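Local structure of oxysterol-binding protein homolog 1 (Saccharomyces cerevisiae, 5H28) at residues P19-L24 with K58-H63; S141-E146 with A173-I178; R197-C202 with K247-R252. The protein transfers lipids, including sterols, between membranes without vesicles, and is targeted to the nucleus-vacuole junction by the ankyrin repeat domain, which interacts with NVJ1. One frame throughout, in Å; residues are numbered along the deposited sequence.

How the contacts relate
All three contacts join helices, or a helix and a helix end, of the elongated ankyrin domain, which has no strands. They follow one another along the chain without touching. No helix serves in two of them. Contacts 1 and 3 lie on opposite sides of the chain's centre, about 52 Å apart between centres. Contact 3 is buried; its two segments, on helices 199-207 and 241-256, touch through apolar side-chain atoms. Contact 1, between helices 18-28 and 54-64, is partly buried and mixed: a leucine-isoleucine pair beside a glutamine-histidine pair with a water. Contact 2, nearer the middle, is a surface contact, where helix 130-156 meets the end of helix 172-175 through apolar groups and two water-bridged carbonyls.

Contact 1. Residues P19-L24 with K58-H63; sequences PNLQDL and KEIVHH
The buried Leu21 and Ile60 meet at about a right angle through the ends of their side chains. Leu21 CD2 lies 4.0 Å from Ile60 CD1, with Ile60 CG1 scarcely farther off. Leu21 also packs on Leu9 and Leu13 of helix 2-15, and Ile60 on Ala48 of helix 44-51 and on Leu77. The second pair is more polar. Gln22 holds CG anti to its backbone N (chi1 -172°), and the chain then runs extended toward His63. Gln22 NE2 comes to 3.7 Å from His63 CD2, oblique to the ring. The amide and imidazole planes are 79° apart, so the two groups do not stack. Segment 58-63 belongs to the predicted first ankyrin repeat, and helix 18-28, which precedes the repeat in the chain, packs against it. Within the repeat helix the His63 ring is tied back: His63 ND1 donates to Glu59 O at 2.8 Å, in a bent bond. That carbonyl also accepts from His63 N, and the two donors reach it from opposite faces of its plane. A water is hydrogen-bonded to His63 NE2 (3.1 Å) and accepts a weak bond from Gln22 NE2, so it links the two side chains. The His63 ring also meets that of Phe18.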
loop_
_atom_site.group_PDB
_atom_site.type_symbol
_atom_site.label_atom_id
_atom_site.label_comp_id
_atom_site.label_asym_id
_atom_site.label_seq_id
_atom_site.Cartn_x
_atom_site.Cartn_y
_atom_site.Cartn_z
ATOM N N PRO A 19 3.864 -0.032 -30.786
ATOM C CA PRO A 19 4.880 0.751 -31.496
ATOM C C PRO A 19 4.301 2.053 -32.056
ATOM O O PRO A 19 4.936 3.108 -31.994
ATOM C CB PRO A 19 5.341 -0.206 -32.591
ATOM C CG PRO A 19 5.241 -1.531 -31.919
ATOM C CD PRO A 19 3.901 -1.443 -31.210
ATOM N N ASN A 20 3.088 1.972 -32.595
ATOM C CA ASN A 20 2.416 3.144 -33.154
ATOM C C ASN A 20 2.082 4.159 -32.059
ATOM O O ASN A 20 2.225 5.367 -32.250
ATOM C CB ASN A 20 1.139 2.713 -33.879
ATOM C CG ASN A 20 0.338 3.885 -34.405
ATOM O OD1 ASN A 20 0.792 4.627 -35.280
ATOM N ND2 ASN A 20 -0.867 4.059 -33.875
ATOM N N LEU A 21 1.630 3.660 -30.911
ATOM C CA LEU A 21 1.292 4.518 -29.779
ATOM C C LEU A 21 2.538 5.258 -29.297
ATOM O O LEU A 21 2.508 6.463 -29.055
ATOM C CB LEU A 21 0.722 3.676 -28.632
ATOM C CG LEU A 21 0.501 4.412 -27.307
ATOM C CD1 LEU A 21 -0.610 5.438 -27.464
ATOM C CD2 LEU A 21 0.152 3.415 -26.212
ATOM N N GLN A 22 3.634 4.518 -29.163
ATOM C CA GLN A 22 4.902 5.068 -28.705
ATOM C C GLN A 22 5.352 6.218 -29.600
ATOM O O GLN A 22 5.784 7.266 -29.113
ATOM C CB GLN A 22 5.949 3.955 -28.690
ATOM C CG GLN A 22 7.276 4.322 -28.061
ATOM C CD GLN A 22 8.130 3.095 -27.797
ATOM O OE1 GLN A 22 8.363 2.286 -28.694
ATOM N NE2 GLN A 22 8.595 2.951 -26.563
ATOM N N ASP A 23 5.241 6.027 -30.911
ATOM C CA ASP A 23 5.638 7.060 -31.856
ATOM C C ASP A 23 4.695 8.258 -31.784
ATOM O O ASP A 23 5.130 9.405 -31.869
ATOM C CB ASP A 23 5.662 6.496 -33.279
ATOM C CG ASP A 23 6.891 5.649 -33.548
ATOM O OD1 ASP A 23 8.016 6.180 -33.419
ATOM O OD2 ASP A 23 6.738 4.457 -33.891
ATOM N N LEU A 24 3.405 7.988 -31.620
ATOM C CA LEU A 24 2.401 9.041 -31.532
ATOM C C LEU A 24 2.685 9.955 -30.339
ATOM O O LEU A 24 2.663 11.181 -30.459
ATOM C CB LEU A 24 1.009 8.410 -31.405
ATOM C CG LEU A 24 -0.231 9.300 -31.266
ATOM C CD1 LEU A 24 -0.282 9.895 -29.875
ATOM C CD2 LEU A 24 -0.222 10.381 -32.330
ATOM N N LYS A 58 -0.003 -4.037 -21.228
ATOM C CA LYS A 58 1.224 -4.509 -20.612
ATOM C C LYS A 58 2.418 -3.629 -20.962
ATOM O O LYS A 58 3.228 -3.303 -20.094
ATOM C CB LYS A 58 1.528 -5.943 -21.031
ATOM C CG LYS A 58 2.810 -6.439 -20.425
ATOM C CD LYS A 58 3.249 -7.767 -20.967
ATOM C CE LYS A 58 4.671 -8.056 -20.532
ATOM N NZ LYS A 58 5.230 -9.249 -21.171
ATOM N N GLU A 59 2.540 -3.256 -22.232
ATOM C CA GLU A 59 3.652 -2.414 -22.658
ATOM C C GLU A 59 3.615 -1.054 -21.969
ATOM O O GLU A 59 4.651 -0.524 -21.581
ATOM C CB GLU A 59 3.639 -2.214 -24.175
ATOM C CG GLU A 59 3.876 -3.476 -24.997
ATOM C CD GLU A 59 5.199 -4.151 -24.696
ATOM O OE1 GLU A 59 6.204 -3.445 -24.475
ATOM O OE2 GLU A 59 5.235 -5.397 -24.699
ATOM N N ILE A 60 2.423 -0.484 -21.822
ATOM C CA ILE A 60 2.289 0.809 -21.164
ATOM C C ILE A 60 2.802 0.723 -19.729
ATOM O O ILE A 60 3.583 1.561 -19.282
ATOM C CB ILE A 60 0.811 1.266 -21.145
ATOM C CG1 ILE A 60 0.376 1.681 -22.552
ATOM C CG2 ILE A 60 0.628 2.423 -20.170
ATOM C CD1 ILE A 60 -1.109 1.976 -22.663
ATOM N N VAL A 61 2.374 -0.310 -19.013
ATOM C CA VAL A 61 2.784 -0.488 -17.629
ATOM C C VAL A 61 4.273 -0.785 -17.469
ATOM O O VAL A 61 4.942 -0.182 -16.629
ATOM C CB VAL A 61 1.954 -1.605 -16.951
ATOM C CG1 VAL A 61 2.533 -1.937 -15.585
ATOM C CG2 VAL A 61 0.504 -1.151 -16.804
ATOM N N HIS A 62 4.801 -1.697 -18.276
ATOM C CA HIS A 62 6.212 -2.040 -18.164
ATOM C C HIS A 62 7.152 -0.937 -18.628
ATOM O O HIS A 62 8.288 -0.849 -18.158
ATOM C CB HIS A 62 6.501 -3.335 -18.923
ATOM C CG HIS A 62 5.951 -4.556 -18.251
ATOM N ND1 HIS A 62 6.245 -4.883 -16.945
ATOM C CD2 HIS A 62 5.129 -5.527 -18.704
ATOM C CE1 HIS A 62 5.624 -6.004 -16.622
ATOM N NE2 HIS A 62 4.939 -6.415 -17.673
ATOM N N HIS A 63 6.680 -0.085 -19.530
ATOM C CA HIS A 63 7.501 1.012 -20.039
ATOM C C HIS A 63 7.498 2.273 -19.187
ATOM O O HIS A 63 8.550 2.866 -18.946
ATOM C CB HIS A 63 7.046 1.442 -21.439
ATOM C CG HIS A 63 7.630 0.632 -22.554
ATOM N ND1 HIS A 63 7.189 -0.636 -22.866
ATOM C CD2 HIS A 63 8.617 0.914 -23.436
ATOM C CE1 HIS A 63 7.879 -1.100 -23.892
ATOM N NE2 HIS A 63 8.752 -0.179 -24.257
HETATM O O HOH W 1 10.222 -0.069 -26.929
#

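Contact 2. Residues S141-E146 with A173-I178; sequences STYVAE and AELLDI
The backbones of the two segments come closest at Val144 and Leu175, whose CA atoms are 6.1 Å apart, where helix 172-175 ends and the chain leaves helical geometry at Leu176. Leu175 carries the contact and divides its two methyl groups between two neighbours. Leu175 CD1 reaches the Tyr143 ring obliquely, 3.7 Å from Tyr143 CD2, with Tyr143 CE2 slightly more distant. Leu175 CD2 meets Val144 CG2 at 4.1 Å. Both side chains of helix 130-156 cross Leu175 at about a right angle. Val144, with chi1 at 169°, spreads its two methyls over Leu175: Val144 CG1 lies 4.0 Å from Leu175 O, while CG2 takes the leucine methyl. A water joins the two backbones: it donates to Val144 O at 2.9 Å and to Leu175 O at 2.8 Å, bridging two carbonyls that cannot bond to each other. Tyr143 OH is hydrogen-bonded to Asn172 OD1, and the ring makes a cation-pi contact with Arg171. This is plain surface packing of helix 130-156, which lies in sequence between the predicted second and third ankyrin repeats. Leu175 also touches Asp113 and Cys114, and Leu176 packs on helix 160-167 and on Phe151 of the long helix.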
loop_
_atom_site.group_PDB
_atom_site.type_symbol
_atom_site.label_atom_id
_atom_site.label_comp_id
_atom_site.label_asym_id
_atom_site.label_seq_id
_atom_site.Cartn_x
_atom_site.Cartn_y
_atom_site.Cartn_z
ATOM N N SER A 141 -6.046 -12.116 -0.411
ATOM C CA SER A 141 -5.779 -12.931 0.770
ATOM C C SER A 141 -4.364 -13.496 0.736
ATOM O O SER A 141 -3.693 -13.568 1.769
ATOM C CB SER A 141 -6.814 -14.060 0.904
ATOM O OG SER A 141 -6.751 -14.978 -0.171
ATOM N N THR A 142 -3.900 -13.870 -0.452
ATOM C CA THR A 142 -2.555 -14.405 -0.593
ATOM C C THR A 142 -1.544 -13.308 -0.275
ATOM O O THR A 142 -0.578 -13.533 0.459
ATOM C CB THR A 142 -2.314 -14.939 -2.022
ATOM O OG1 THR A 142 -3.176 -16.060 -2.258
ATOM C CG2 THR A 142 -0.871 -15.377 -2.196
ATOM N N TYR A 143 -1.776 -12.115 -0.812
ATOM C CA TYR A 143 -0.877 -10.993 -0.567
ATOM C C TYR A 143 -0.836 -10.640 0.919
ATOM O O TYR A 143 0.225 -10.342 1.465
ATOM C CB TYR A 143 -1.315 -9.758 -1.360
ATOM C CG TYR A 143 -0.470 -8.544 -1.056
ATOM C CD1 TYR A 143 0.810 -8.411 -1.593
ATOM C CD2 TYR A 143 -0.928 -7.556 -0.188
ATOM C CE1 TYR A 143 1.613 -7.323 -1.271
ATOM C CE2 TYR A 143 -0.133 -6.463 0.142
ATOM C CZ TYR A 143 1.137 -6.354 -0.404
ATOM O OH TYR A 143 1.935 -5.282 -0.081
ATOM N N VAL A 144 -1.996 -10.656 1.568
ATOM C CA VAL A 144 -2.068 -10.340 2.987
ATOM C C VAL A 144 -1.231 -11.327 3.801
ATOM O O VAL A 144 -0.480 -10.925 4.692
ATOM C CB VAL A 144 -3.537 -10.355 3.480
ATOM C CG1 VAL A 144 -3.589 -10.293 5.002
ATOM C CG2 VAL A 144 -4.285 -9.168 2.887
ATOM N N ALA A 145 -1.351 -12.612 3.486
ATOM C CA ALA A 145 -0.593 -13.628 4.207
ATOM C C ALA A 145 0.905 -13.477 3.961
ATOM O O ALA A 145 1.707 -13.571 4.891
ATOM C CB ALA A 145 -1.057 -15.026 3.797
ATOM N N GLU A 146 1.289 -13.234 2.713
ATOM C CA GLU A 146 2.706 -13.082 2.397
ATOM C C GLU A 146 3.300 -11.825 3.026
ATOM O O GLU A 146 4.457 -11.821 3.438
ATOM C CB GLU A 146 2.918 -13.082 0.883
ATOM C CG GLU A 146 2.647 -14.443 0.254
ATOM C CD GLU A 146 2.896 -14.470 -1.239
ATOM O OE1 GLU A 146 2.839 -15.570 -1.828
ATOM O OE2 GLU A 146 3.144 -13.396 -1.827
ATOM N N ALA A 173 -0.766 0.081 4.128
ATOM C CA ALA A 173 -1.397 0.953 5.109
ATOM C C ALA A 173 -2.747 0.371 5.534
ATOM O O ALA A 173 -3.177 0.553 6.672
ATOM C CB ALA A 173 -1.585 2.342 4.524
ATOM N N GLU A 174 -3.407 -0.335 4.617
ATOM C CA GLU A 174 -4.705 -0.940 4.903
ATOM C C GLU A 174 -4.697 -2.466 4.970
ATOM O O GLU A 174 -5.608 -3.064 5.546
ATOM C CB GLU A 174 -5.739 -0.500 3.861
ATOM C CG GLU A 174 -6.725 0.552 4.350
ATOM C CD GLU A 174 -6.058 1.854 4.742
ATOM O OE1 GLU A 174 -5.428 2.488 3.868
ATOM O OE2 GLU A 174 -6.163 2.244 5.925
ATOM N N LEU A 175 -3.684 -3.105 4.390
ATOM C CA LEU A 175 -3.634 -4.566 4.400
ATOM C C LEU A 175 -2.733 -5.187 5.460
ATOM O O LEU A 175 -2.698 -6.408 5.613
ATOM C CB LEU A 175 -3.255 -5.091 3.014
ATOM C CG LEU A 175 -4.321 -4.813 1.948
ATOM C CD1 LEU A 175 -3.936 -5.504 0.655
ATOM C CD2 LEU A 175 -5.683 -5.304 2.427
ATOM N N LEU A 176 -1.996 -4.346 6.175
ATOM C CA LEU A 176 -1.133 -4.813 7.254
ATOM C C LEU A 176 -1.420 -3.926 8.457
ATOM O O LEU A 176 -1.073 -2.747 8.467
ATOM C CB LEU A 176 0.349 -4.707 6.881
ATOM C CG LEU A 176 1.307 -5.070 8.028
ATOM C CD1 LEU A 176 1.093 -6.525 8.441
ATOM C CD2 LEU A 176 2.746 -4.855 7.594
ATOM N N ASP A 177 -2.078 -4.495 9.460
ATOM C CA ASP A 177 -2.420 -3.754 10.666
ATOM C C ASP A 177 -1.373 -4.014 11.740
ATOM O O ASP A 177 -1.291 -5.113 12.289
ATOM C CB ASP A 177 -3.805 -4.180 11.159
ATOM C CG ASP A 177 -4.261 -3.403 12.379
ATOM O OD1 ASP A 177 -3.566 -2.450 12.792
ATOM O OD2 ASP A 177 -5.329 -3.749 12.925
ATOM N N ILE A 178 -0.579 -2.992 12.034
ATOM C CA ILE A 178 0.473 -3.102 13.035
ATOM C C ILE A 178 -0.119 -3.461 14.399
ATOM O O ILE A 178 0.559 -4.038 15.245
ATOM C CB ILE A 178 1.284 -1.776 13.122
ATOM C CG1 ILE A 178 2.555 -1.984 13.946
ATOM C CG2 ILE A 178 0.425 -0.667 13.714
ATOM C CD1 ILE A 178 3.495 -0.796 13.911
HETATM O O HOH W 2 -0.714 -8.405 6.029
#

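Contact 3. Residues R197-C202 with K247-R252; sequences RDVIMC and KKLLER
Asp198 caps the helix that brings Val199 and Cys202 against Leu249: Asp198 OD1 accepts from Met201 N at 3.1 Å. The bond is nearly straight at hydrogen (166°), but the donor stands well above the carboxylate plane. The other oxygen, OD2, forms a salt bridge with Arg158 NE, so both oxygens of the cap are engaged. Arg197, just before the cap, has positive phi and closes the preceding helix with a Schellman motif, in which Asp198 N bonds to Phe193 O and Arg197 N to Val194 O. This tight link between helices 189-196 and 199-207 forms the helix-turn-helix of the predicted third ankyrin repeat. Helix 241-256, the last helix of the chain, packs against helix 199-207. A single methyl makes the contact across. Leu249 CD2 lies 3.9 Å from Cys202 CB and 4.0 Å from Val199 CG1, touching two residues one helical turn apart. A chi1 of 167° points the leucine fork at this turn. The Val199 and Leu249 side chains slide past each other in opposite directions. Val199 also packs on Ile242 and Cys202 on Leu246, while Arg197 NE forms a salt bridge with Asp243 OD1, all on helix 241-256.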
loop_
_atom_site.group_PDB
_atom_site.type_symbol
_atom_site.label_atom_id
_atom_site.label_comp_id
_atom_site.label_asym_id
_atom_site.label_seq_id
_atom_site.Cartn_x
_atom_site.Cartn_y
_atom_site.Cartn_z
ATOM N N ARG A 197 12.080 -6.984 25.470
ATOM C CA ARG A 197 12.772 -5.898 26.156
ATOM C C ARG A 197 13.684 -5.089 25.228
ATOM O O ARG A 197 14.693 -4.523 25.657
ATOM C CB ARG A 197 13.546 -6.448 27.363
ATOM C CG ARG A 197 12.620 -7.075 28.404
ATOM C CD ARG A 197 13.346 -7.788 29.538
ATOM N NE ARG A 197 14.000 -6.876 30.474
ATOM C CZ ARG A 197 15.309 -6.646 30.507
ATOM N NH1 ARG A 197 15.811 -5.800 31.396
ATOM N NH2 ARG A 197 16.115 -7.264 29.653
ATOM N N ASP A 198 13.310 -5.043 23.951
ATOM C CA ASP A 198 14.040 -4.284 22.933
ATOM C C ASP A 198 13.343 -2.926 22.902
ATOM O O ASP A 198 12.387 -2.730 22.148
ATOM C CB ASP A 198 13.909 -4.967 21.568
ATOM C CG ASP A 198 14.719 -4.278 20.475
ATOM O OD1 ASP A 198 15.108 -3.104 20.647
ATOM O OD2 ASP A 198 14.947 -4.915 19.425
ATOM N N VAL A 199 13.821 -1.995 23.719
ATOM C CA VAL A 199 13.201 -0.672 23.803
ATOM C C VAL A 199 13.266 0.143 22.514
ATOM O O VAL A 199 12.307 0.837 22.172
ATOM C CB VAL A 199 13.811 0.153 24.958
ATOM C CG1 VAL A 199 13.061 1.469 25.111
ATOM C CG2 VAL A 199 13.734 -0.640 26.257
ATOM N N ILE A 200 14.379 0.067 21.797
ATOM C CA ILE A 200 14.498 0.810 20.551
ATOM C C ILE A 200 13.418 0.363 19.569
ATOM O O ILE A 200 12.768 1.198 18.937
ATOM C CB ILE A 200 15.898 0.633 19.916
ATOM C CG1 ILE A 200 16.941 1.355 20.774
ATOM C CG2 ILE A 200 15.908 1.175 18.489
ATOM C CD1 ILE A 200 18.352 1.247 20.247
ATOM N N MET A 201 13.213 -0.946 19.445
ATOM C CA MET A 201 12.185 -1.432 18.533
ATOM C C MET A 201 10.808 -0.991 19.019
ATOM O O MET A 201 9.951 -0.626 18.214
ATOM C CB MET A 201 12.225 -2.956 18.413
ATOM C CG MET A 201 11.145 -3.528 17.486
ATOM S SD MET A 201 11.228 -2.913 15.782
ATOM C CE MET A 201 12.550 -3.928 15.150
ATOM N N CYS A 202 10.588 -1.029 20.331
ATOM C CA CYS A 202 9.300 -0.601 20.869
ATOM C C CYS A 202 9.044 0.856 20.482
ATOM O O CYS A 202 7.952 1.194 20.030
ATOM C CB CYS A 202 9.265 -0.748 22.394
ATOM S SG CYS A 202 9.122 -2.452 22.982
ATOM N N LYS A 247 8.707 0.848 31.038
ATOM C CA LYS A 247 7.484 1.246 31.725
ATOM C C LYS A 247 7.209 2.723 31.458
ATOM O O LYS A 247 6.083 3.107 31.135
ATOM C CB LYS A 247 7.621 1.002 33.231
ATOM C CG LYS A 247 6.382 1.351 34.040
ATOM C CD LYS A 247 6.571 1.000 35.507
ATOM C CE LYS A 247 5.316 1.285 36.316
ATOM N NZ LYS A 247 5.477 0.910 37.750
ATOM N N LYS A 248 8.245 3.548 31.586
ATOM C CA LYS A 248 8.115 4.981 31.349
ATOM C C LYS A 248 7.696 5.270 29.910
ATOM O O LYS A 248 6.870 6.149 29.664
ATOM C CB LYS A 248 9.439 5.685 31.659
ATOM C CG LYS A 248 9.796 5.695 33.136
ATOM C CD LYS A 248 8.801 6.535 33.922
ATOM C CE LYS A 248 9.066 6.476 35.414
ATOM N NZ LYS A 248 8.867 5.105 35.959
ATOM N N LEU A 249 8.270 4.532 28.965
ATOM C CA LEU A 249 7.949 4.704 27.551
ATOM C C LEU A 249 6.474 4.425 27.283
ATOM O O LEU A 249 5.784 5.211 26.634
ATOM C CB LEU A 249 8.800 3.762 26.693
ATOM C CG LEU A 249 8.364 3.614 25.231
ATOM C CD1 LEU A 249 8.522 4.940 24.503
ATOM C CD2 LEU A 249 9.195 2.536 24.557
ATOM N N LEU A 250 5.990 3.298 27.785
ATOM C CA LEU A 250 4.600 2.929 27.575
ATOM C C LEU A 250 3.626 3.849 28.306
ATOM O O LEU A 250 2.524 4.098 27.819
ATOM C CB LEU A 250 4.386 1.469 27.978
ATOM C CG LEU A 250 5.162 0.502 27.075
ATOM C CD1 LEU A 250 5.112 -0.902 27.645
ATOM C CD2 LEU A 250 4.574 0.534 25.668
ATOM N N GLU A 251 4.022 4.361 29.468
ATOM C CA GLU A 251 3.149 5.269 30.208
ATOM C C GLU A 251 3.008 6.573 29.433
ATOM O O GLU A 251 1.913 7.128 29.323
ATOM C CB GLU A 251 3.711 5.527 31.610
ATOM C CG GLU A 251 3.520 4.345 32.549
ATOM C CD GLU A 251 4.211 4.515 33.887
ATOM O OE1 GLU A 251 3.978 3.670 34.778
ATOM O OE2 GLU A 251 4.990 5.480 34.050
ATOM N N ARG A 252 4.123 7.049 28.891
ATOM C CA ARG A 252 4.145 8.276 28.102
ATOM C C ARG A 252 3.326 8.081 26.829
ATOM O O ARG A 252 2.525 8.940 26.453
ATOM C CB ARG A 252 5.587 8.638 27.730
ATOM C CG ARG A 252 5.711 9.834 26.798
ATOM C CD ARG A 252 7.165 10.124 26.442
ATOM N NE ARG A 252 7.273 11.240 25.504
ATOM C CZ ARG A 252 8.418 11.738 25.050
ATOM N NH1 ARG A 252 8.405 12.755 24.198
ATOM N NH2 ARG A 252 9.577 11.226 25.445
#